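Local coordinates for protein MdbA (Actinomyces oris, PDB 4Z7X) that is a thiol-disulfide oxidoreductase of the thioredoxin superfamily, probably forming disulfide bonds in exported proteins such as the subunits of sortase-assembled pili, at residues S55-D60 and V199-E204; D64-H69 and L100-T105; L124-A129 and A156-P161. All coordinates share one frame; numbering follows the deposited sequence. Where two conformers were deposited one is given.

Interaction 1. Residues S55-D60 and V199-E204; sequences SAPVLD and VFFKGE
Leu59 and Phe201 face each other as a non-hydrogen-bonded antiparallel pair, and Asp60 with Phe200 forms the hydrogen-bonded pair beside it. Asp60 N gives to Phe200 O at 2.8 Å and Phe200 N returns the bond to Asp60 O at 3.0 Å. Two residues before Asp60, Val58 O accepts from Lys202 N at 3.0 Å.

Packing is closest on the face that carries Leu59 and Phe201. With CG anti to the backbone N (chi1 -178°), Leu59 brings its CD1 branch over to Val199 CG1, 3.8 Å away, and near Phe201 CB. The Phe201 ring is met obliquely by Pro57, whose CB lies 3.7 Å from Phe201 CE1.

The other side is wetter. There one water donates to Val58 O and to Asp60 OD2 and accepts from Gly203 N at 2.8 Å, bridging strand and type I' turn; Lys202, in the turn, is exposed. Asp60 OD1 is taken by His95 NE2. Backbone bonds of Leu59 with Thr91 and Ala93 join the other edge of strand 58-63 to strand 91-96, placing it between that strand and 198-201 in the central sheet, with Leu220 and Val221 of helix 216-222 against Phe201.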
# COMPACT_ATOMS: atom_id res chain seq x y z
N SER A 55 -11.26 12.39 14.15
CA SER A 55 -11.35 13.35 13.04
C SER A 55 -10.40 13.02 11.90
O SER A 55 -10.40 13.79 10.92
CB SER A 55 -11.05 14.82 13.50
OG SER A 55 -11.94 15.24 14.51
N ALA A 56 -9.58 11.95 12.00
CA ALA A 56 -8.60 11.64 10.95
C ALA A 56 -9.20 11.32 9.57
O ALA A 56 -9.74 10.23 9.33
CB ALA A 56 -7.64 10.57 11.35
N PRO A 57 -9.08 12.28 8.65
CA PRO A 57 -9.68 12.05 7.36
C PRO A 57 -8.88 11.05 6.54
O PRO A 57 -7.69 10.86 6.76
CB PRO A 57 -9.57 13.42 6.67
CG PRO A 57 -9.26 14.37 7.71
CD PRO A 57 -8.43 13.62 8.67
N VAL A 58 -9.55 10.45 5.59
CA VAL A 58 -8.98 9.40 4.76
C VAL A 58 -8.08 9.92 3.67
O VAL A 58 -8.51 10.71 2.82
CB VAL A 58 -10.09 8.49 4.18
CG1 VAL A 58 -9.46 7.40 3.34
CG2 VAL A 58 -10.90 7.87 5.31
N LEU A 59 -6.85 9.39 3.64
CA LEU A 59 -5.91 9.58 2.52
C LEU A 59 -5.80 8.24 1.78
O LEU A 59 -5.27 7.26 2.35
CB LEU A 59 -4.54 10.00 3.00
CG LEU A 59 -3.49 10.29 1.94
CD1 LEU A 59 -3.80 11.57 1.17
CD2 LEU A 59 -2.12 10.35 2.62
N ASP A 60 -6.34 8.20 0.56
CA ASP A 60 -6.36 6.98 -0.25
C ASP A 60 -5.20 7.08 -1.23
O ASP A 60 -5.09 8.08 -1.95
CB ASP A 60 -7.64 6.94 -1.10
CG ASP A 60 -8.88 6.61 -0.33
OD1 ASP A 60 -8.90 5.53 0.26
OD2 ASP A 60 -9.87 7.41 -0.33
N VAL A 199 -4.27 9.67 -5.92
CA VAL A 199 -4.44 10.01 -4.50
C VAL A 199 -5.73 10.80 -4.29
O VAL A 199 -6.05 11.73 -5.04
CB VAL A 199 -3.19 10.83 -4.03
CG1 VAL A 199 -3.31 11.26 -2.58
CG2 VAL A 199 -1.91 10.00 -4.19
N PHE A 200 -6.47 10.43 -3.24
CA PHE A 200 -7.63 11.17 -2.79
C PHE A 200 -7.44 11.53 -1.32
O PHE A 200 -6.83 10.77 -0.55
CB PHE A 200 -8.88 10.32 -2.95
CG PHE A 200 -9.20 9.97 -4.36
CD1 PHE A 200 -10.03 10.78 -5.11
CD2 PHE A 200 -8.73 8.77 -4.90
CE1 PHE A 200 -10.32 10.45 -6.41
CE2 PHE A 200 -9.02 8.43 -6.21
CZ PHE A 200 -9.83 9.27 -6.97
N PHE A 201 -7.95 12.70 -0.95
CA PHE A 201 -7.96 13.13 0.45
C PHE A 201 -9.33 13.66 0.77
O PHE A 201 -9.84 14.53 0.09
CB PHE A 201 -6.88 14.17 0.75
CG PHE A 201 -6.88 14.59 2.18
CD1 PHE A 201 -6.65 13.66 3.17
CD2 PHE A 201 -7.17 15.89 2.55
CE1 PHE A 201 -6.68 14.03 4.51
CE2 PHE A 201 -7.21 16.25 3.86
CZ PHE A 201 -6.97 15.33 4.84
N LYS A 202 -9.96 13.08 1.79
CA LYS A 202 -11.37 13.34 2.08
C LYS A 202 -12.26 13.15 0.84
O LYS A 202 -13.22 13.91 0.63
CB LYS A 202 -11.56 14.74 2.63
CG LYS A 202 -10.79 14.99 3.90
CD LYS A 202 -10.78 16.45 4.31
CE LYS A 202 -12.07 16.82 5.01
NZ LYS A 202 -12.04 18.20 5.53
N GLY A 203 -11.96 12.14 0.06
CA GLY A 203 -12.73 11.81 -1.12
C GLY A 203 -12.49 12.70 -2.33
O GLY A 203 -13.10 12.45 -3.38
N GLU A 204 -11.64 13.73 -2.21
CA GLU A 204 -11.36 14.68 -3.30
C GLU A 204 -10.02 14.34 -3.93
O GLU A 204 -9.07 14.03 -3.25
CB GLU A 204 -11.28 16.13 -2.78
CG GLU A 204 -12.54 16.70 -2.14
CD GLU A 204 -13.65 17.07 -3.11
OE1 GLU A 204 -14.83 16.95 -2.70
OE2 GLU A 204 -13.37 17.51 -4.26
O HOH W 1 -10.04 10.11 0.49

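Interaction 2. Residues D64-H69 and L100-T105; sequences DYSCSH and LQQEWT
Tyr65 and Thr105 make the nearest backbone approach, their CA atoms 5.4 Å apart, where a type I turn from Asp64 to Cys67 meets the loop that enters helix 103-118. Leu100 N points almost straight at Asp64 OD2 (3.0 Å, N-H...O 172°), nearly in line with the C-O bond.

The Asp64 carboxylate joins the two segments. Its OD1 receives Thr105 OG1 through the syn lone pair at 2.6 Å, and also Ser66 N, which comes from above the carboxylate plane and closes an Asx turn. A water links OD2 to Gln102 N and Thr105 OG1. Replacing the aspartate by an alanine would probably leave Leu100 N and the Thr105 hydroxyl without their acceptor and Ser66 N without its Asx-turn partner.

The turn leads straight into Cys67, which stands at the N-cap of helix 68-86 and opens a probable CxxC motif of thioredoxin type. Leu100 CD1 lies 3.5 Å from Cys67 CA.

Ser66 OG sits 2.8 Å from Thr105 OG1 and in the plane of the Trp104 indole, at its CD1 edge. Trp104 CG is anti to its backbone N (chi1 177°), which carries the indole alongside the turn, where a second water accepts from NE1 and donates to Tyr65 O.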
# COMPACT_ATOMS: atom_id res chain seq x y z
N ASP A 64 0.80 0.76 -7.75
CA ASP A 64 1.31 -0.51 -8.30
C ASP A 64 2.78 -0.63 -7.86
O ASP A 64 3.57 0.29 -8.09
CB ASP A 64 1.20 -0.48 -9.84
CG ASP A 64 1.59 -1.79 -10.51
OD1 ASP A 64 2.34 -2.57 -9.92
OD2 ASP A 64 1.17 -2.02 -11.68
N TYR A 65 3.13 -1.73 -7.23
CA TYR A 65 4.50 -2.02 -6.85
C TYR A 65 5.52 -1.95 -7.98
O TYR A 65 6.71 -1.79 -7.72
CB TYR A 65 4.64 -3.37 -6.12
CG TYR A 65 4.08 -3.38 -4.70
CD1 TYR A 65 4.60 -2.52 -3.75
CD2 TYR A 65 3.02 -4.19 -4.33
CE1 TYR A 65 4.13 -2.50 -2.46
CE2 TYR A 65 2.52 -4.17 -3.05
CZ TYR A 65 3.06 -3.31 -2.12
OH TYR A 65 2.54 -3.27 -0.87
N SER A 66 5.06 -2.10 -9.22
CA SER A 66 5.94 -2.03 -10.39
C SER A 66 5.92 -0.69 -11.13
O SER A 66 6.51 -0.58 -12.22
CB SER A 66 5.58 -3.14 -11.38
OG SER A 66 5.86 -4.42 -10.84
N CYS A 67 5.34 0.33 -10.50
CA CYS A 67 5.22 1.68 -11.08
C CYS A 67 6.32 2.59 -10.53
O CYS A 67 6.41 2.84 -9.30
CB CYS A 67 3.82 2.26 -10.79
SG CYS A 67 3.68 4.01 -11.24
N SER A 68 7.14 3.12 -11.42
CA SER A 68 8.24 3.99 -10.99
C SER A 68 7.78 5.27 -10.34
O SER A 68 8.45 5.77 -9.43
CB SER A 68 9.17 4.27 -12.18
OG SER A 68 8.52 5.02 -13.19
N HIS A 69 6.64 5.81 -10.79
CA HIS A 69 6.11 7.00 -10.16
C HIS A 69 5.64 6.72 -8.73
O HIS A 69 5.81 7.56 -7.83
CB HIS A 69 4.99 7.59 -11.00
CG HIS A 69 5.44 8.09 -12.33
ND1 HIS A 69 5.28 7.38 -13.49
CD2 HIS A 69 6.09 9.22 -12.66
CE1 HIS A 69 5.79 8.07 -14.50
NE2 HIS A 69 6.30 9.19 -14.01
N LEU A 100 0.31 -2.11 -14.54
CA LEU A 100 1.40 -2.24 -15.49
C LEU A 100 1.65 -3.68 -15.95
O LEU A 100 2.55 -3.94 -16.75
CB LEU A 100 2.66 -1.59 -14.90
CG LEU A 100 2.53 -0.10 -14.74
CD1 LEU A 100 3.79 0.39 -14.06
CD2 LEU A 100 2.34 0.63 -16.08
N GLN A 101 0.87 -4.61 -15.44
CA GLN A 101 0.86 -6.00 -15.91
C GLN A 101 2.18 -6.73 -15.72
O GLN A 101 2.48 -7.65 -16.46
CB GLN A 101 0.46 -6.08 -17.40
CG GLN A 101 -0.76 -5.25 -17.74
CD GLN A 101 -2.02 -5.87 -17.27
OE1 GLN A 101 -2.25 -7.06 -17.47
NE2 GLN A 101 -2.89 -5.07 -16.69
N GLN A 102 2.94 -6.33 -14.71
CA GLN A 102 4.24 -6.92 -14.42
C GLN A 102 4.12 -8.00 -13.35
O GLN A 102 3.52 -7.76 -12.30
CB GLN A 102 5.22 -5.85 -13.92
CG GLN A 102 5.63 -4.87 -15.02
CD GLN A 102 6.59 -5.51 -16.02
OE1 GLN A 102 7.24 -6.54 -15.74
NE2 GLN A 102 6.77 -4.86 -17.14
N GLU A 103 4.73 -9.16 -13.60
CA GLU A 103 4.63 -10.23 -12.62
C GLU A 103 5.29 -9.88 -11.28
O GLU A 103 4.85 -10.37 -10.25
CB GLU A 103 5.14 -11.57 -13.16
CG GLU A 103 4.27 -12.11 -14.27
CD GLU A 103 2.81 -12.25 -13.88
OE1 GLU A 103 1.99 -11.58 -14.52
OE2 GLU A 103 2.49 -13.02 -12.92
N TRP A 104 6.29 -8.99 -11.27
CA TRP A 104 6.85 -8.49 -10.00
C TRP A 104 5.74 -8.04 -9.03
O TRP A 104 5.82 -8.31 -7.84
CB TRP A 104 7.82 -7.33 -10.24
CG TRP A 104 8.36 -6.72 -9.00
CD1 TRP A 104 8.22 -5.42 -8.60
CD2 TRP A 104 9.16 -7.35 -7.99
NE1 TRP A 104 8.89 -5.19 -7.43
CE2 TRP A 104 9.47 -6.36 -7.02
CE3 TRP A 104 9.65 -8.66 -7.80
CZ2 TRP A 104 10.23 -6.64 -5.88
CZ3 TRP A 104 10.42 -8.92 -6.65
CH2 TRP A 104 10.69 -7.92 -5.72
N THR A 105 4.70 -7.39 -9.54
CA THR A 105 3.60 -6.98 -8.69
C THR A 105 2.95 -8.16 -7.99
O THR A 105 2.63 -8.05 -6.80
CB THR A 105 2.59 -6.16 -9.50
OG1 THR A 105 3.28 -5.03 -10.04
CG2 THR A 105 1.39 -5.73 -8.66
O HOH W 2 2.29 -4.40 -12.61
O HOH W 3 8.24 -2.96 -5.71

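Interaction 3. Residues L124-A129 and A156-P161; sequences LSFHNA and AKVNVP
Val158 turns its side chain onto helix 123-140, and its two methyl groups divide the work. CG1 reaches over the helix backbone to Ser125 O at 3.7 Å and to Ala129 CB at 4.0 Å, one helical turn further on. CG2 goes instead to the start of Phe126, lying 4.0 Å from its backbone N and at the edge of its ring, near the ring plane. The valine torsion (chi1 -52°) makes this split possible: CG1 is anti to the carbonyl carbon, while CG2 stands between the backbone N and the carbonyl carbon. Ser125 meets the branch point itself, CB to CB at 3.8 Å, so the valine rests between Ser125, Phe126 and Ala129.

This is the close of helix 148-157, which ends in a Schellman motif with Asn159, at positive phi, as its C-prime residue. Val158, the first residue to leave helical geometry, points toward helix 123-140. Both helices lie in the run of helices between strands 91-96 and 198-201, consistent with the helical insertion of DsbA-like thioredoxin-fold proteins.

Lys157 reaches the same Ala129 methyl from a different direction. Its chain runs extended from the backbone, then bends at chi3 (68°), laying CE 4.0 Å from Ala129 CB. In this conformer a water links Lys157 NZ to Ala129 O, and Glu132 is the salt-bridge partner of NZ. Phe126 continues inward, its ring meeting Phe168 at about 45° and touching Leu151 and Ala155 of helix 148-157 and Met112 of helix 103-118.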
# COMPACT_ATOMS: atom_id res chain seq x y z
N LEU A 124 3.50 -1.86 7.14
CA LEU A 124 3.79 -0.58 6.48
C LEU A 124 5.28 -0.43 6.16
O LEU A 124 5.66 0.08 5.09
CB LEU A 124 3.20 0.58 7.29
CG LEU A 124 3.16 1.92 6.59
CD1 LEU A 124 2.43 1.86 5.26
CD2 LEU A 124 2.53 2.97 7.50
N SER A 125 6.15 -0.92 7.03
CA SER A 125 7.59 -0.90 6.80
C SER A 125 7.96 -1.81 5.64
O SER A 125 8.84 -1.51 4.83
CB SER A 125 8.32 -1.35 8.05
OG SER A 125 8.17 -0.38 9.04
N PHE A 126 7.26 -2.94 5.54
CA PHE A 126 7.54 -3.87 4.43
C PHE A 126 7.10 -3.27 3.10
O PHE A 126 7.76 -3.42 2.08
CB PHE A 126 6.88 -5.22 4.68
CG PHE A 126 7.22 -6.24 3.64
CD1 PHE A 126 8.53 -6.73 3.52
CD2 PHE A 126 6.27 -6.74 2.81
CE1 PHE A 126 8.84 -7.67 2.58
CE2 PHE A 126 6.58 -7.71 1.83
CZ PHE A 126 7.88 -8.15 1.70
N HIS A 127 5.97 -2.59 3.12
CA HIS A 127 5.51 -1.86 1.94
C HIS A 127 6.58 -0.92 1.44
O HIS A 127 6.92 -0.90 0.26
CB HIS A 127 4.25 -1.06 2.33
CG HIS A 127 3.68 -0.21 1.24
ND1 HIS A 127 2.94 -0.73 0.21
CD2 HIS A 127 3.70 1.13 1.07
CE1 HIS A 127 2.55 0.26 -0.57
NE2 HIS A 127 2.99 1.40 -0.05
N ASN A 128 7.11 -0.13 2.35
CA ASN A 128 8.22 0.76 2.02
C ASN A 128 9.42 0.00 1.48
O ASN A 128 10.08 0.45 0.51
CB ASN A 128 8.63 1.58 3.23
CG ASN A 128 9.81 2.47 2.92
OD1 ASN A 128 9.66 3.49 2.24
ND2 ASN A 128 10.99 2.08 3.37
N ALA A 129 9.78 -1.09 2.15
CA ALA A 129 10.96 -1.81 1.76
C ALA A 129 10.84 -2.42 0.37
O ALA A 129 11.83 -2.49 -0.37
CB ALA A 129 11.32 -2.84 2.82
N ALA A 156 13.67 -9.10 6.40
CA ALA A 156 14.62 -9.13 7.50
C ALA A 156 15.03 -7.71 7.88
O ALA A 156 15.16 -7.41 9.07
CB ALA A 156 15.84 -9.94 7.13
N LYS A 157 15.23 -6.86 6.88
CA LYS A 157 15.62 -5.46 7.11
C LYS A 157 14.61 -4.75 8.03
O LYS A 157 15.00 -3.91 8.84
CB LYS A 157 15.78 -4.69 5.79
CG LYS A 157 16.18 -3.22 5.95
CD LYS A 157 16.41 -2.50 4.61
CE LYS A 157 15.12 -2.31 3.81
NZ LYS A 157 15.15 -1.22 2.78
N VAL A 158 13.33 -5.07 7.88
CA VAL A 158 12.29 -4.46 8.71
C VAL A 158 11.81 -5.37 9.83
O VAL A 158 10.84 -5.09 10.45
CB VAL A 158 11.11 -3.91 7.87
CG1 VAL A 158 11.64 -3.00 6.76
CG2 VAL A 158 10.24 -5.02 7.29
N ASN A 159 12.56 -6.42 10.08
CA ASN A 159 12.34 -7.33 11.21
C ASN A 159 10.97 -8.02 11.22
O ASN A 159 10.38 -8.28 12.28
CB ASN A 159 12.65 -6.61 12.52
CG ASN A 159 14.05 -6.03 12.53
OD1 ASN A 159 15.07 -6.76 12.33
ND2 ASN A 159 14.12 -4.74 12.70
N VAL A 160 10.52 -8.42 10.02
CA VAL A 160 9.51 -9.44 9.94
C VAL A 160 10.12 -10.72 10.56
O VAL A 160 11.28 -11.03 10.31
CB VAL A 160 9.12 -9.68 8.47
CG1 VAL A 160 8.28 -10.93 8.29
CG2 VAL A 160 8.42 -8.47 7.87
N PRO A 161 9.36 -11.46 11.38
CA PRO A 161 9.89 -12.70 11.93
C PRO A 161 10.32 -13.69 10.84
O PRO A 161 9.66 -13.81 9.80
CB PRO A 161 8.73 -13.24 12.76
CG PRO A 161 7.94 -12.03 13.15
CD PRO A 161 8.00 -11.20 11.88
O HOH W 4 14.46 -2.72 0.80

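Interactions 1 and 2 are largely buried, whereas interaction 3 is partly open to solvent. Their chemistry follows their places in the fold: interaction 1 is backbone pairing within the central sheet, interaction 2 is a carboxylate-centred polar network between two helix entrances, and interaction 3 is apolar helix packing without a direct hydrogen bond. Strand 58-63 leads on to helix 68-86, so interactions 1 and 2 follow one another along the chain although their centres are about 24 Å apart. Interactions 2 and 3 touch, through a probable hydrogen bond between Tyr65 OH and His127 ND1. Interactions 1 and 3 lie on opposite sides of the chain's centre.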